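Local structure of purine-binding protein BAB2_0673 (Brucella melitensis biovar Abortus, 3S99) at residues Glu134-Tyr137 against Val138-Val141. The protein binds adenine and probably other purines such as guanine, and may serve an ABC-type uptake system for these ligands. Residues are numbered along the deposited sequence; the frame is centred on the assembly and turned at random.
Sequences EGRY and VQGV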
loop_
_atom_site.group_PDB
_atom_site.type_symbol
_atom_site.label_atom_id
_atom_site.label_comp_id
_atom_site.label_asym_id
_atom_site.label_seq_id
_atom_site.Cartn_x
_atom_site.Cartn_y
_atom_site.Cartn_z
ATOM N N GLU A 134 -1.019 -8.527 -2.768
ATOM C CA GLU A 134 -2.058 -9.533 -2.733
ATOM C C GLU A 134 -3.380 -8.939 -3.199
ATOM O O GLU A 134 -4.064 -9.538 -4.015
ATOM C CB GLU A 134 -2.187 -10.162 -1.348
ATOM C CG GLU A 134 -1.017 -11.067 -0.976
ATOM C CD GLU A 134 -1.164 -11.732 0.408
ATOM O OE1 GLU A 134 -1.944 -11.231 1.219
ATOM O OE2 GLU A 134 -0.489 -12.755 0.683
ATOM N N GLY A 135 -3.684 -7.714 -2.748
ATOM C CA GLY A 135 -4.849 -6.967 -3.206
ATOM C C GLY A 135 -4.738 -6.590 -4.660
ATOM O O GLY A 135 -5.727 -6.575 -5.375
ATOM N N ARG A 136 -3.537 -6.277 -5.116
ATOM C CA ARG A 136 -3.346 -5.921 -6.505
ATOM C C ARG A 136 -3.753 -7.071 -7.433
ATOM O O ARG A 136 -4.252 -6.840 -8.536
ATOM C CB ARG A 136 -1.887 -5.594 -6.763
ATOM C CG ARG A 136 -1.399 -4.342 -6.047
ATOM C CD ARG A 136 -1.901 -3.111 -6.729
ATOM N NE ARG A 136 -1.383 -1.918 -6.057
ATOM C CZ ARG A 136 -1.763 -0.679 -6.301
ATOM N NH1 ARG A 136 -2.701 -0.408 -7.186
ATOM N NH2 ARG A 136 -1.187 0.307 -5.626
ATOM N N TYR A 137 -3.515 -8.304 -7.002
ATOM C CA TYR A 137 -3.803 -9.449 -7.843
ATOM C C TYR A 137 -5.288 -9.547 -8.087
ATOM O O TYR A 137 -5.720 -9.667 -9.230
ATOM C CB TYR A 137 -3.252 -10.729 -7.231
ATOM C CG TYR A 137 -3.353 -11.919 -8.135
ATOM C CD1 TYR A 137 -4.461 -12.761 -8.071
ATOM C CD2 TYR A 137 -2.336 -12.224 -9.045
ATOM C CE1 TYR A 137 -4.556 -13.856 -8.870
ATOM C CE2 TYR A 137 -2.412 -13.337 -9.831
ATOM C CZ TYR A 137 -3.522 -14.136 -9.751
ATOM O OH TYR A 137 -3.625 -15.223 -10.548
ATOM N N VAL A 138 -6.069 -9.450 -7.016
ATOM C CA VAL A 138 -7.495 -9.401 -7.104
ATOM C C VAL A 138 -7.987 -8.277 -8.013
ATOM O O VAL A 138 -8.857 -8.481 -8.845
ATOM C CB VAL A 138 -8.147 -9.197 -5.714
ATOM C CG1 VAL A 138 -9.628 -9.334 -5.843
ATOM C CG2 VAL A 138 -7.591 -10.179 -4.690
ATOM N N GLN A 139 -7.405 -7.072 -7.873
ATOM C CA GLN A 139 -7.812 -5.982 -8.739
ATOM C C GLN A 139 -7.500 -6.275 -10.201
ATOM O O GLN A 139 -8.217 -5.826 -11.091
ATOM C CB GLN A 139 -7.177 -4.636 -8.262
ATOM C CG GLN A 139 -7.653 -4.281 -6.865
ATOM C CD GLN A 139 -7.244 -2.929 -6.303
ATOM O OE1 GLN A 139 -7.928 -2.432 -5.414
ATOM N NE2 GLN A 139 -6.122 -2.353 -6.767
ATOM N N GLY A 140 -6.406 -6.977 -10.466
ATOM C CA GLY A 140 -6.026 -7.287 -11.831
ATOM C C GLY A 140 -7.040 -8.235 -12.445
ATOM O O GLY A 140 -7.462 -8.061 -13.597
ATOM N N VAL A 141 -7.453 -9.231 -11.663
ATOM C CA VAL A 141 -8.494 -10.163 -12.102
ATOM C C VAL A 141 -9.748 -9.367 -12.482
ATOM O O VAL A 141 -10.329 -9.570 -13.549
ATOM C CB VAL A 141 -8.811 -11.200 -11.021
ATOM C CG1 VAL A 141 -10.046 -12.019 -11.412
ATOM C CG2 VAL A 141 -7.585 -12.116 -10.790
HETATM O O HOH W 1 -4.374 -2.097 -8.796
#
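E134 meets the next turn of helix 132-146 through its carbonyl oxygen, with CG2 of V138 lying 3.6 Å from E134 O; its carboxylate has a partner beyond this helix, OE1 accepting a hydrogen bond from M280 N. One residue on, G135 O accepts the i to i+4 bond from Q139 N at 3.1 Å, and Q139 CG, set beside its own backbone N (chi1 -62°), also comes within 3.3 Å of G135 O. R136 O likewise receives G140 N at 2.9 Å. These bonds belong to a largely buried part of the helix that follows strand 125-130 of the parallel sheet, in the two-domain fold of a periplasmic-type substrate-binding protein. The side chain of R136 lies about 7 Å from the bound adenine. Its NH1 donates to a water at 2.9 Å, in the guanidinium plane, and Q139 NE2 donates to the same water at 2.7 Å. Arginine and glutamine suit these places as long donors that converge on one acceptor, their planes 81° apart, while NH2 is held by Q214 O. Y137 O accepts from V141 N, and the Y137 ring, its CG anti to the backbone N (chi1 -172°), places CE1 4.0 Å from V141 CG2, an apolar contact suited to the side facing helix 295-310.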